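Local coordinates for protein 2,3-bisphosphoglycerate-independent phosphoglycerate mutase (Pyrococcus horikoshii, PDB 2ZKT) that probably interconverts 2-phosphoglycerate and 3-phosphoglycerate in glycolysis without a bisphosphoglycerate cofactor, as a metal-binding isomerase, at residues P28-N33 with F378-A383; T34-K39 with R322-I327; G16-K21 with S348-V353; I20-G25 with K312-A317; T62-I67 with T344-T349. One frame throughout, in Å; residues are numbered along the deposited sequence.

Interaction 1 (P28-N33 with F378-A383); sequences PLEYAN and FGEREA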
# COMPACT_ATOMS: atom_id res chain seq x y z
N PRO B 28 7.40 -5.50 -0.21
CA PRO B 28 6.97 -4.13 -0.56
C PRO B 28 5.60 -4.13 -1.26
O PRO B 28 4.77 -3.26 -1.00
CB PRO B 28 8.10 -3.65 -1.48
CG PRO B 28 9.31 -4.29 -0.85
CD PRO B 28 8.82 -5.71 -0.57
N LEU B 29 5.38 -5.11 -2.13
CA LEU B 29 4.13 -5.20 -2.86
C LEU B 29 2.95 -5.50 -1.95
O LEU B 29 1.86 -4.96 -2.14
CB LEU B 29 4.20 -6.30 -3.94
CG LEU B 29 2.83 -6.66 -4.59
CD1 LEU B 29 2.13 -5.40 -5.11
CD2 LEU B 29 3.07 -7.65 -5.73
N GLU B 30 3.17 -6.34 -0.94
CA GLU B 30 2.09 -6.69 -0.02
C GLU B 30 1.80 -5.52 0.91
O GLU B 30 0.65 -5.11 1.08
CB GLU B 30 2.47 -7.96 0.78
CG GLU B 30 2.57 -9.21 -0.09
CD GLU B 30 3.29 -10.37 0.60
OE1 GLU B 30 4.18 -10.10 1.45
OE2 GLU B 30 2.98 -11.55 0.27
N TYR B 31 2.88 -4.96 1.48
CA TYR B 31 2.84 -3.82 2.40
C TYR B 31 2.22 -2.57 1.75
O TYR B 31 1.37 -1.92 2.34
CB TYR B 31 4.27 -3.50 2.87
CG TYR B 31 4.40 -2.34 3.83
CD1 TYR B 31 4.14 -2.51 5.20
CD2 TYR B 31 4.81 -1.08 3.39
CE1 TYR B 31 4.27 -1.45 6.09
CE2 TYR B 31 4.95 -0.01 4.29
CZ TYR B 31 4.68 -0.20 5.63
OH TYR B 31 4.82 0.85 6.53
N ALA B 32 2.66 -2.26 0.53
CA ALA B 32 2.17 -1.10 -0.21
C ALA B 32 0.66 -1.10 -0.36
O ALA B 32 0.06 -2.14 -0.59
CB ALA B 32 2.83 -1.04 -1.60
N ASN B 33 0.04 0.07 -0.23
CA ASN B 33 -1.41 0.19 -0.38
C ASN B 33 -1.70 0.21 -1.89
O ASN B 33 -1.43 1.20 -2.57
CB ASN B 33 -1.90 1.48 0.30
CG ASN B 33 -3.40 1.69 0.16
OD1 ASN B 33 -4.18 0.77 0.39
ND2 ASN B 33 -3.80 2.90 -0.20
N PHE B 378 -3.35 -8.57 -4.36
CA PHE B 378 -2.21 -8.85 -5.22
C PHE B 378 -0.92 -8.86 -4.42
O PHE B 378 -0.47 -7.83 -3.94
CB PHE B 378 -2.12 -7.82 -6.36
CG PHE B 378 -1.09 -8.17 -7.42
CD1 PHE B 378 -1.03 -9.46 -7.97
CD2 PHE B 378 -0.16 -7.21 -7.85
CE1 PHE B 378 -0.08 -9.80 -8.94
CE2 PHE B 378 0.80 -7.54 -8.83
CZ PHE B 378 0.85 -8.84 -9.37
N GLY B 379 -0.34 -10.05 -4.26
CA GLY B 379 0.90 -10.18 -3.51
C GLY B 379 1.55 -11.53 -3.75
O GLY B 379 0.90 -12.46 -4.23
N GLU B 380 2.84 -11.64 -3.42
CA GLU B 380 3.55 -12.90 -3.64
C GLU B 380 2.91 -14.10 -2.94
O GLU B 380 2.77 -15.16 -3.56
CB GLU B 380 5.03 -12.77 -3.22
CG GLU B 380 5.83 -11.84 -4.14
CD GLU B 380 5.88 -10.40 -3.65
OE1 GLU B 380 4.86 -9.92 -3.08
OE2 GLU B 380 6.93 -9.74 -3.82
N ARG B 381 2.51 -13.96 -1.67
CA ARG B 381 1.90 -15.09 -0.98
C ARG B 381 0.54 -15.45 -1.56
O ARG B 381 0.15 -16.62 -1.58
CB ARG B 381 1.81 -14.83 0.54
CG ARG B 381 2.95 -15.52 1.34
CD ARG B 381 4.33 -15.04 0.87
NE ARG B 381 4.64 -13.68 1.33
CZ ARG B 381 5.09 -13.37 2.55
NH1 ARG B 381 5.31 -14.33 3.44
NH2 ARG B 381 5.31 -12.11 2.88
N GLU B 382 -0.18 -14.44 -2.05
CA GLU B 382 -1.49 -14.65 -2.66
C GLU B 382 -1.30 -15.36 -4.02
O GLU B 382 -2.04 -16.28 -4.37
CB GLU B 382 -2.19 -13.29 -2.83
CG GLU B 382 -3.71 -13.34 -2.97
CD GLU B 382 -4.44 -13.62 -1.64
OE1 GLU B 382 -3.86 -13.37 -0.57
OE2 GLU B 382 -5.60 -14.08 -1.68
N ALA B 383 -0.29 -14.92 -4.78
CA ALA B 383 -0.02 -15.52 -6.08
C ALA B 383 0.35 -16.99 -5.94
O ALA B 383 0.16 -17.81 -6.83
CB ALA B 383 1.14 -14.75 -6.72
O HOH W 1 0.06 -11.60 -0.66

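Interaction 2 (T34-K39 with R322-I327); sequences TPNMDK and RADRMI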
# COMPACT_ATOMS: atom_id res chain seq x y z
N THR B 34 -2.27 -0.89 -2.39
CA THR B 34 -2.58 -1.03 -3.82
C THR B 34 -4.01 -1.51 -4.05
O THR B 34 -4.24 -2.60 -4.58
CB THR B 34 -1.62 -2.06 -4.46
OG1 THR B 34 -1.82 -3.34 -3.84
CG2 THR B 34 -0.16 -1.65 -4.25
N PRO B 35 -5.01 -0.67 -3.69
CA PRO B 35 -6.42 -1.05 -3.87
C PRO B 35 -6.85 -1.45 -5.29
O PRO B 35 -7.76 -2.26 -5.44
CB PRO B 35 -7.17 0.18 -3.35
CG PRO B 35 -6.26 1.31 -3.74
CD PRO B 35 -4.89 0.76 -3.34
N ASN B 36 -6.20 -0.90 -6.32
CA ASN B 36 -6.56 -1.22 -7.71
C ASN B 36 -6.08 -2.60 -8.17
O ASN B 36 -6.83 -3.35 -8.79
CB ASN B 36 -6.05 -0.12 -8.66
CG ASN B 36 -6.86 1.18 -8.54
OD1 ASN B 36 -8.04 1.22 -8.89
ND2 ASN B 36 -6.24 2.23 -8.01
N MET B 37 -4.84 -2.95 -7.85
CA MET B 37 -4.35 -4.27 -8.23
C MET B 37 -5.11 -5.33 -7.39
O MET B 37 -5.40 -6.43 -7.89
CB MET B 37 -2.82 -4.36 -8.04
CG MET B 37 -2.05 -3.55 -9.11
SD MET B 37 -0.23 -3.66 -9.07
CE MET B 37 0.22 -2.24 -8.01
N ASP B 38 -5.46 -5.00 -6.14
CA ASP B 38 -6.21 -5.94 -5.29
C ASP B 38 -7.60 -6.17 -5.89
O ASP B 38 -8.14 -7.28 -5.83
CB ASP B 38 -6.38 -5.39 -3.85
CG ASP B 38 -5.05 -5.30 -3.08
OD1 ASP B 38 -4.00 -5.64 -3.67
OD2 ASP B 38 -5.08 -4.89 -1.89
N LYS B 39 -8.19 -5.11 -6.45
CA LYS B 39 -9.51 -5.21 -7.07
C LYS B 39 -9.41 -6.15 -8.28
O LYS B 39 -10.25 -7.03 -8.48
CB LYS B 39 -9.98 -3.82 -7.52
CG LYS B 39 -11.31 -3.83 -8.27
CD LYS B 39 -11.24 -2.97 -9.53
CE LYS B 39 -11.02 -1.49 -9.19
NZ LYS B 39 -12.06 -0.59 -9.79
N ARG B 322 2.55 4.32 -6.53
CA ARG B 322 2.38 5.27 -7.63
C ARG B 322 1.89 4.47 -8.85
O ARG B 322 1.08 4.96 -9.65
CB ARG B 322 3.71 5.98 -7.92
CG ARG B 322 4.06 7.02 -6.85
CD ARG B 322 5.46 7.62 -7.03
NE ARG B 322 5.68 8.13 -8.38
CZ ARG B 322 6.87 8.54 -8.83
NH1 ARG B 322 7.93 8.50 -8.02
NH2 ARG B 322 7.00 8.97 -10.08
N ALA B 323 2.39 3.24 -8.99
CA ALA B 323 1.98 2.39 -10.09
C ALA B 323 0.49 2.04 -9.93
O ALA B 323 -0.26 2.03 -10.91
CB ALA B 323 2.83 1.09 -10.12
N ASP B 324 0.06 1.76 -8.69
CA ASP B 324 -1.34 1.41 -8.48
C ASP B 324 -2.26 2.53 -8.96
O ASP B 324 -3.29 2.28 -9.60
CB ASP B 324 -1.64 1.08 -7.01
CG ASP B 324 -2.93 0.27 -6.84
OD1 ASP B 324 -3.00 -0.86 -7.38
OD2 ASP B 324 -3.88 0.76 -6.17
N ARG B 325 -1.89 3.78 -8.65
CA ARG B 325 -2.70 4.93 -9.09
C ARG B 325 -2.66 5.01 -10.62
O ARG B 325 -3.67 5.30 -11.26
CB ARG B 325 -2.16 6.23 -8.48
CG ARG B 325 -2.11 6.21 -6.96
CD ARG B 325 -1.76 7.57 -6.35
NE ARG B 325 -1.33 7.41 -4.96
CZ ARG B 325 -0.06 7.40 -4.56
NH1 ARG B 325 0.92 7.56 -5.45
NH2 ARG B 325 0.24 7.20 -3.27
N MET B 326 -1.48 4.74 -11.19
CA MET B 326 -1.32 4.76 -12.65
C MET B 326 -2.31 3.74 -13.23
O MET B 326 -3.02 4.03 -14.20
CB MET B 326 0.13 4.37 -13.03
CG MET B 326 0.35 4.13 -14.52
SD MET B 326 2.04 3.55 -14.90
CE MET B 326 1.91 1.75 -14.40
N ILE B 327 -2.36 2.55 -12.62
CA ILE B 327 -3.27 1.49 -13.06
C ILE B 327 -4.72 1.92 -12.82
O ILE B 327 -5.59 1.67 -13.65
CB ILE B 327 -2.97 0.17 -12.31
CG1 ILE B 327 -1.60 -0.37 -12.76
CG2 ILE B 327 -4.09 -0.86 -12.57
CD1 ILE B 327 -0.84 -1.11 -11.67

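Interaction 3 (G16-K21 with S348-V353); sequences GDRPIK and STPCEV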
# COMPACT_ATOMS: atom_id res chain seq x y z
N GLY B 16 8.91 -8.39 -7.87
CA GLY B 16 9.12 -9.41 -6.84
C GLY B 16 10.15 -9.08 -5.77
O GLY B 16 11.18 -8.44 -6.05
N ASP B 17 9.90 -9.54 -4.55
CA ASP B 17 10.82 -9.29 -3.45
C ASP B 17 10.76 -10.42 -2.43
O ASP B 17 10.13 -11.46 -2.66
CB ASP B 17 10.46 -7.95 -2.79
CG ASP B 17 11.69 -7.19 -2.29
OD1 ASP B 17 12.39 -7.69 -1.38
OD2 ASP B 17 11.96 -6.09 -2.83
N ARG B 18 11.44 -10.23 -1.30
CA ARG B 18 11.42 -11.23 -0.23
C ARG B 18 10.86 -10.56 1.03
O ARG B 18 10.84 -9.33 1.14
CB ARG B 18 12.85 -11.75 0.02
CG ARG B 18 13.41 -12.53 -1.16
CD ARG B 18 14.88 -12.92 -0.97
NE ARG B 18 15.35 -13.67 -2.13
CZ ARG B 18 16.61 -14.09 -2.31
NH1 ARG B 18 17.55 -13.83 -1.40
NH2 ARG B 18 16.92 -14.80 -3.39
N PRO B 19 10.37 -11.37 1.99
CA PRO B 19 9.81 -10.79 3.23
C PRO B 19 10.77 -9.76 3.83
O PRO B 19 11.98 -10.01 3.93
CB PRO B 19 9.64 -12.02 4.14
CG PRO B 19 9.38 -13.14 3.15
CD PRO B 19 10.39 -12.84 2.05
N ILE B 20 10.24 -8.59 4.20
CA ILE B 20 11.06 -7.52 4.80
C ILE B 20 10.64 -7.37 6.27
O ILE B 20 9.46 -7.15 6.57
CB ILE B 20 10.85 -6.15 4.11
CG1 ILE B 20 11.08 -6.27 2.60
CG2 ILE B 20 11.82 -5.11 4.73
CD1 ILE B 20 12.52 -6.44 2.19
N LYS B 21 11.61 -7.46 7.17
CA LYS B 21 11.34 -7.35 8.61
C LYS B 21 10.72 -6.00 8.99
O LYS B 21 9.75 -5.96 9.77
CB LYS B 21 12.63 -7.59 9.41
CG LYS B 21 12.41 -7.70 10.92
CD LYS B 21 13.67 -8.14 11.65
CE LYS B 21 13.45 -8.23 13.16
NZ LYS B 21 13.28 -6.89 13.80
N SER B 348 12.33 -10.65 -10.25
CA SER B 348 12.41 -10.21 -8.86
C SER B 348 13.71 -9.44 -8.59
O SER B 348 14.77 -9.75 -9.12
CB SER B 348 12.37 -11.45 -7.96
OG SER B 348 11.01 -11.92 -7.90
N THR B 349 13.62 -8.41 -7.74
CA THR B 349 14.79 -7.64 -7.34
C THR B 349 14.62 -7.35 -5.87
O THR B 349 14.24 -6.25 -5.48
CB THR B 349 14.92 -6.31 -8.10
OG1 THR B 349 15.04 -6.58 -9.51
CG2 THR B 349 16.18 -5.56 -7.63
N PRO B 350 14.90 -8.35 -5.02
CA PRO B 350 14.78 -8.24 -3.55
C PRO B 350 15.68 -7.13 -3.00
O PRO B 350 16.83 -6.98 -3.45
CB PRO B 350 15.21 -9.62 -3.05
CG PRO B 350 15.01 -10.53 -4.24
CD PRO B 350 15.43 -9.68 -5.40
N CYS B 351 15.17 -6.36 -2.05
CA CYS B 351 15.97 -5.29 -1.45
C CYS B 351 17.17 -5.91 -0.70
O CYS B 351 18.27 -5.37 -0.75
CB CYS B 351 15.09 -4.47 -0.49
SG CYS B 351 13.85 -3.44 -1.33
N GLU B 352 16.95 -7.05 -0.05
CA GLU B 352 18.04 -7.72 0.68
C GLU B 352 19.13 -8.26 -0.25
O GLU B 352 20.23 -8.58 0.20
CB GLU B 352 17.50 -8.88 1.54
CG GLU B 352 17.14 -10.14 0.76
CD GLU B 352 17.01 -11.39 1.65
OE1 GLU B 352 16.19 -11.37 2.60
OE2 GLU B 352 17.72 -12.38 1.38
N VAL B 353 18.82 -8.37 -1.55
CA VAL B 353 19.80 -8.89 -2.51
C VAL B 353 20.47 -7.75 -3.30
O VAL B 353 21.62 -7.89 -3.74
CB VAL B 353 19.14 -9.88 -3.52
CG1 VAL B 353 20.19 -10.47 -4.48
CG2 VAL B 353 18.44 -10.99 -2.76
O HOH W 2 14.48 -8.69 0.38

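Interaction 4 (I20-G25 with K312-A317); sequences IKELNG and KPKLKA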
# COMPACT_ATOMS: atom_id res chain seq x y z
N ILE B 20 10.24 -8.59 4.20
CA ILE B 20 11.06 -7.52 4.80
C ILE B 20 10.64 -7.37 6.27
O ILE B 20 9.46 -7.15 6.57
CB ILE B 20 10.85 -6.15 4.11
CG1 ILE B 20 11.08 -6.27 2.60
CG2 ILE B 20 11.82 -5.11 4.73
CD1 ILE B 20 12.52 -6.44 2.19
N LYS B 21 11.61 -7.46 7.17
CA LYS B 21 11.34 -7.35 8.61
C LYS B 21 10.72 -6.00 8.99
O LYS B 21 9.75 -5.96 9.77
CB LYS B 21 12.63 -7.59 9.41
CG LYS B 21 12.41 -7.70 10.92
CD LYS B 21 13.67 -8.14 11.65
CE LYS B 21 13.45 -8.23 13.16
NZ LYS B 21 13.28 -6.89 13.80
N GLU B 22 11.25 -4.91 8.44
CA GLU B 22 10.72 -3.59 8.77
C GLU B 22 9.29 -3.40 8.23
O GLU B 22 8.61 -2.42 8.56
CB GLU B 22 11.66 -2.47 8.27
CG GLU B 22 11.75 -2.29 6.76
CD GLU B 22 12.84 -1.29 6.35
OE1 GLU B 22 14.04 -1.60 6.55
OE2 GLU B 22 12.50 -0.21 5.82
N LEU B 23 8.84 -4.33 7.39
CA LEU B 23 7.48 -4.24 6.86
C LEU B 23 6.63 -5.35 7.48
O LEU B 23 5.65 -5.81 6.88
CB LEU B 23 7.48 -4.38 5.33
CG LEU B 23 8.36 -3.40 4.56
CD1 LEU B 23 8.18 -3.66 3.06
CD2 LEU B 23 8.01 -1.95 4.91
N ASN B 24 7.01 -5.77 8.69
CA ASN B 24 6.28 -6.80 9.43
C ASN B 24 6.27 -8.15 8.69
O ASN B 24 5.28 -8.88 8.75
CB ASN B 24 4.82 -6.34 9.68
CG ASN B 24 4.74 -4.91 10.22
OD1 ASN B 24 5.35 -4.59 11.24
ND2 ASN B 24 3.99 -4.05 9.52
N GLY B 25 7.36 -8.46 8.00
CA GLY B 25 7.44 -9.72 7.28
C GLY B 25 6.75 -9.75 5.93
O GLY B 25 6.60 -10.81 5.33
N LYS B 312 15.90 -0.21 -0.54
CA LYS B 312 15.00 0.77 0.06
C LYS B 312 13.55 0.26 -0.06
O LYS B 312 12.79 0.68 -0.95
CB LYS B 312 15.16 2.11 -0.67
CG LYS B 312 16.59 2.67 -0.57
CD LYS B 312 16.78 3.95 -1.38
CE LYS B 312 16.67 3.68 -2.89
NZ LYS B 312 17.08 4.87 -3.71
N PRO B 313 13.16 -0.67 0.84
CA PRO B 313 11.84 -1.31 0.93
C PRO B 313 10.64 -0.36 0.94
O PRO B 313 9.68 -0.54 0.19
CB PRO B 313 11.93 -2.12 2.23
CG PRO B 313 13.36 -2.48 2.29
CD PRO B 313 14.04 -1.18 1.90
N LYS B 314 10.72 0.65 1.80
CA LYS B 314 9.65 1.64 1.93
C LYS B 314 9.51 2.41 0.61
O LYS B 314 8.41 2.59 0.09
CB LYS B 314 9.97 2.61 3.07
CG LYS B 314 10.14 1.96 4.44
CD LYS B 314 8.85 2.04 5.26
CE LYS B 314 9.11 1.69 6.72
NZ LYS B 314 7.87 1.84 7.55
N LEU B 315 10.65 2.86 0.08
CA LEU B 315 10.64 3.61 -1.17
C LEU B 315 10.04 2.76 -2.28
O LEU B 315 9.19 3.24 -3.05
CB LEU B 315 12.08 4.01 -1.56
CG LEU B 315 12.21 4.69 -2.93
CD1 LEU B 315 11.26 5.90 -2.99
CD2 LEU B 315 13.65 5.13 -3.18
N LYS B 316 10.47 1.50 -2.37
CA LYS B 316 9.96 0.59 -3.40
C LYS B 316 8.44 0.45 -3.23
O LYS B 316 7.69 0.53 -4.20
CB LYS B 316 10.64 -0.79 -3.31
CG LYS B 316 10.18 -1.79 -4.36
CD LYS B 316 11.05 -3.06 -4.32
CE LYS B 316 10.57 -4.11 -5.32
NZ LYS B 316 11.50 -5.28 -5.37
N ALA B 317 8.00 0.26 -1.98
CA ALA B 317 6.57 0.13 -1.70
C ALA B 317 5.87 1.43 -2.13
O ALA B 317 4.78 1.40 -2.72
CB ALA B 317 6.34 -0.14 -0.20

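Interaction 5 (T62-I67 with T344-T349); sequences TAHLSI and TGDHST. With ZN (zinc ion), chain G.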
# COMPACT_ATOMS: atom_id res chain seq x y z
N THR B 62 16.88 -10.39 -21.32
CA THR B 62 16.42 -11.78 -21.46
C THR B 62 15.04 -12.00 -20.80
O THR B 62 14.24 -12.83 -21.26
CB THR B 62 17.44 -12.77 -20.82
OG1 THR B 62 17.60 -12.47 -19.41
CG2 THR B 62 18.81 -12.67 -21.52
N ALA B 63 14.75 -11.25 -19.73
CA ALA B 63 13.47 -11.37 -19.03
C ALA B 63 12.34 -10.86 -19.92
O ALA B 63 11.23 -11.41 -19.91
CB ALA B 63 13.49 -10.58 -17.71
N HIS B 64 12.62 -9.80 -20.69
CA HIS B 64 11.60 -9.22 -21.55
C HIS B 64 11.38 -10.04 -22.84
O HIS B 64 10.29 -10.06 -23.41
CB HIS B 64 11.98 -7.77 -21.88
CG HIS B 64 11.47 -6.83 -20.81
ND1 HIS B 64 12.24 -6.34 -19.80
CD2 HIS B 64 10.17 -6.31 -20.66
CE1 HIS B 64 11.43 -5.54 -19.07
NE2 HIS B 64 10.19 -5.50 -19.57
N LEU B 65 12.45 -10.69 -23.34
CA LEU B 65 12.23 -11.58 -24.48
C LEU B 65 11.24 -12.67 -24.06
O LEU B 65 10.38 -13.12 -24.81
CB LEU B 65 13.55 -12.27 -24.87
CG LEU B 65 14.48 -11.43 -25.78
CD1 LEU B 65 15.87 -12.04 -25.88
CD2 LEU B 65 13.99 -11.30 -27.22
N SER B 66 11.43 -13.10 -22.80
CA SER B 66 10.55 -14.12 -22.23
C SER B 66 9.11 -13.61 -22.07
O SER B 66 8.16 -14.24 -22.50
CB SER B 66 11.13 -14.52 -20.86
OG SER B 66 10.33 -15.56 -20.28
N ILE B 67 8.96 -12.43 -21.46
CA ILE B 67 7.66 -11.81 -21.26
C ILE B 67 6.92 -11.61 -22.59
O ILE B 67 5.69 -11.73 -22.64
CB ILE B 67 7.81 -10.44 -20.55
CG1 ILE B 67 8.37 -10.64 -19.13
CG2 ILE B 67 6.48 -9.70 -20.53
CD1 ILE B 67 7.47 -11.44 -18.18
N THR B 344 2.55 -7.81 -14.01
CA THR B 344 3.58 -8.58 -13.32
C THR B 344 4.91 -7.84 -13.40
O THR B 344 4.99 -6.68 -13.76
CB THR B 344 3.69 -9.96 -14.00
OG1 THR B 344 4.51 -10.81 -13.20
CG2 THR B 344 4.34 -9.81 -15.38
N GLY B 345 5.98 -8.55 -13.01
CA GLY B 345 7.31 -7.99 -13.18
C GLY B 345 8.14 -8.88 -14.11
O GLY B 345 7.91 -10.07 -14.23
N ASP B 346 9.08 -8.24 -14.83
CA ASP B 346 9.97 -9.04 -15.68
C ASP B 346 10.90 -9.92 -14.84
O ASP B 346 11.54 -10.85 -15.33
CB ASP B 346 10.78 -8.09 -16.57
CG ASP B 346 11.52 -7.08 -15.70
OD1 ASP B 346 10.93 -6.64 -14.70
OD2 ASP B 346 12.65 -6.73 -16.03
N HIS B 347 10.99 -9.58 -13.53
CA HIS B 347 11.80 -10.39 -12.62
C HIS B 347 11.74 -9.86 -11.18
O HIS B 347 11.16 -8.82 -10.89
CB HIS B 347 13.25 -10.38 -13.13
CG HIS B 347 13.81 -8.98 -13.08
ND1 HIS B 347 14.11 -8.35 -11.92
CD2 HIS B 347 14.13 -8.14 -14.15
CE1 HIS B 347 14.61 -7.15 -12.28
NE2 HIS B 347 14.63 -6.99 -13.61
N SER B 348 12.33 -10.65 -10.25
CA SER B 348 12.41 -10.21 -8.86
C SER B 348 13.71 -9.44 -8.59
O SER B 348 14.77 -9.75 -9.12
CB SER B 348 12.37 -11.45 -7.96
OG SER B 348 11.01 -11.92 -7.90
N THR B 349 13.62 -8.41 -7.74
CA THR B 349 14.79 -7.64 -7.34
C THR B 349 14.62 -7.35 -5.87
O THR B 349 14.24 -6.25 -5.48
CB THR B 349 14.92 -6.31 -8.10
OG1 THR B 349 15.04 -6.58 -9.51
CG2 THR B 349 16.18 -5.56 -7.63
ZN ZN G . 14.17 -5.24 -15.24

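Interaction 1 (P28-N33 with F378-A383)
Glu-30 in the short helix 28-31 passes Gly-379, the N-cap residue of helix 380-383, with their CA atoms 5.1 Å apart. In this alkaline phosphatase-like fold the two turns meet over strand 361-366 of the mixed sheet, where Pro-362 touches Leu-29, Phe-378 and Glu-380.

The Glu-30 side chain runs out extended beyond CG (chi2 165°) across Gly-379, which carries its carboxylate to the first turn of helix 380-383. Arg-381 holds that group side-on with two nitrogens: NH2 to Glu-30 OE1 at 2.7 Å, and NE to Glu-30 OE2 at 2.9 Å. Both oxygens use their syn lone pairs, yet the carboxylate and guanidinium planes stay 28° apart, so the pair is twisted. A third bond, Arg-381 N to Glu-30 OE2 at 3.1 Å, is nearly straight (164°), and a water joins OE2 to Glu-382 N. With Thr-27 N bonded to OE1 as well, the rotation of the carboxylate is well fixed. The guanidinium gets there because the Arg-381 chain is bent at chi2 and chi3.

Glu-380 brings a like charge near, its OE1 4.2 Å from Glu-30 OE2, but it bonds Thr-27 OG1 and Asp-17 N. Beside these polar groups Leu-29 CD2 makes an off-centre CH-pi contact with the Phe-378 ring, 4.2 Å from its centroid, while Leu-29 CG rests 3.6 Å from Phe-378 O.

Interaction 2 (T34-K39 with R322-I327)
Thr-34, the N-cap residue of helix 35-43, lies against the carboxylate of Asp-324, its CB 3.4 Å from OD1. Its own side chain makes no capping bond. Pro-35 follows, with its ring CD 3.0 Å from Asp-324 OD2; having no N-H, it leaves that oxygen to the next residue.

Asn-36 N donates to Asp-324 OD2 at 2.9 Å, and the bond is nearly straight at 166°. Its amide ND2 adds a weak bond to the same oxygen. Asp-324 lies on helix 313-331; the axes of segments 35-39 and 322-327 approach to 8.6 Å, with their N-to-C directions 60° apart. Both helices pack against strand 6-12 of the central mixed sheet of this alkaline phosphatase-like domain, through Met-37 and Ala-323 on Leu-12.

Met-37 N takes the other oxygen, Asp-324 OD1, at 2.8 Å. Each backbone bond uses a syn lone pair, so the carboxylate spans two successive N-H groups of the first helical turn; the positive end of the helix dipole would probably stabilise its charge. Asp-324 CG stands opposite the backbone N (chi1 -161°), which points the group at that turn. Farther along, the Met-37 side chain slides past Asp-324 in the opposite direction, and SD packs 3.7 Å from Ile-327 CD1.

Interaction 3 (G16-K21 with S348-V353)
Arg-18 reaches across to the loop 348-353 with its chain straight from CG to NE (chi2 174°), and three side chains surround it differently. Val-353 CG2 sits over one face of the guanidinium, offset toward the rim and 3.3 Å from Arg-18 NH1. Pro-350 crosses the chain obliquely, its CG 3.8 Å from Arg-18 NE. Glu-352 comes to the edge: Arg-18 NH1 donates to its OE2 at 3.1 Å, with the oxygen in the guanidinium plane. The carboxylate is turned 80° against that plane, and the donor reaches OE2 from above the carboxylate. NE forms a further salt bridge with Asp-359.

The carboxylate of Asp-17 reaches the other loop, where OD1 has two backbone partners. Arg-18 N approaches Asp-17 OD1 on the anti lone pair at 2.7 Å; Cys-351 N meets the same oxygen on the syn side at 3.2 Å, 26° out of the carboxylate plane. A water also links OD1 to Glu-352 N, and OD2 pairs with Lys-316 NZ. At Gly-16, Thr-349 N donates to Gly-16 O at 3.0 Å, while Ser-348 OG, bonded to Asp-359 O, lies 3.3 Å from Gly-16 CA.

The two loops leave the neighbouring parallel strands 6-12 and 339-344 of the alkaline phosphatase-like fold, just beyond the zinc ligands Asp-13, Asp-346 and His-347, and Thr-349 OG1 bonds to the other zinc's ligand Asp-305. The buried Asp-17 charge is met by two backbone N-H groups, a water and a lysine, which would probably keep it ionised, whereas the Arg-18 pair closes the contact toward the surface.

Interaction 4 (I20-G25 with K312-A317)
The carbonyl oxygen of Ile-20, whose side chain packs on Pro-313, is gripped by two backbone donors: Gly-25 N at 2.9 Å and Leu-23 N at 3.0 Å, reaching it from opposite faces of its plane. With Asn-24 N bonded to Lys-21 O and Asn-24 in the left-handed region (phi 63°), the turn has the Schellman pattern of 6→1 and 5→2 bonds, closing the short 3-10 segment 21-22. It belongs to the loop after strand 6-12 of the alkaline phosphatase-like fold, and here it meets the N-terminal turn of helix 313-331.

No hydrogen bond crosses between the two segments; evidence for the contact is the fit round the Pro-313 ring. Ile-20 crosses that ring at about a right angle, its CG2 3.9 Å from Pro-313 CB, and CD1 touches Pro-313 CG at 4.0 Å. Leu-23 adds its CD1, 4.1 Å from Pro-313 CB. Its CD2 runs on to Lys-314 CD, the two chains sliding past each other in opposite directions. Pro-313 also touches Cys-351, and Ile-20 rests on Pro-28 of helix 28-31.

Toward solvent, Lys-314 bends at chi2 (-96°) and lies at a slant across Glu-22. Its ammonium does not pair with that residue, since Glu-22 OE2 and Lys-314 NZ are 5.4 Å apart; NZ has a weak bond to Tyr-31 OH instead. What Glu-22 OE2 touches is the aliphatic part of the chain, at Lys-314 CG, 3.5 Å away.

Interaction 5 (T62-I67 with T344-T349)
Ala-63 and Asp-346 form the tight part of this contact, with Ala-63 CB only 3.1 Å from Asp-346 O. The next residue, His-64, brings its ring beside the aspartate: Asp-346 CB sits over one face, offset toward the rim, and makes a CH-pi contact 4.0 Å from the centroid and 25° off the normal. Ring and carboxylate planes differ by 37°, and His-64 CE1 comes within 3.5 Å of Asp-346 OD2. A hydrogen bond from ND1 to Ser-60 O, one turn back, fixes the ring on its helix.

The looser margins are still buried. Ile-67 CD1 is 4.2 Å from Gly-345 O, and on the other flank Ala-63 CB meets only the edge of the His-347 ring, 4.4 Å from CD2. His-347 looks instead to the zinc ion and stacks on His-356.

Asp-346 CG lies between its backbone N and carbonyl carbon (chi1 55°), a turn that directs OD2 to the metal at 2.3 Å. His-347 NE2 binds the same zinc at 2.4 Å, and Asp-13 and Ser-60 complete the site; a second zinc lies close by, in the two-metal arrangement of the alkaline phosphatase superfamily. With no hydrogen bond between them, the segments meet by van der Waals packing and the CH-pi contact, while the zinc, also held by Ser-60, links helix 60-67 to the loop after strand 339-344.

How the interactions relate
From the N terminus, the loop after strand 6-12 makes the first two closures: 16-21 with 348-353 (interaction 3), then 20-25 with 312-317 (interaction 4), sharing Ile-20 and Lys-21. Next come interactions 1, 2 and 5, which tie helix 28-31 to the region after strand 361-366, helix 35-43 to helix 313-331, and helix 60-67 to the loop after strand 339-344. Interaction 1 encloses 2 and 5 but crosses 3 and 4; interaction 2 is nested in 3 and crosses 4 and 5; interaction 4 crosses 5. Lys-316 bridges interactions 3 and 4 through Asp-17, Phe-378 touches Asp-38 and Met-37 between interactions 1 and 2, and Ser-348 and Thr-349 belong to both 3 and 5.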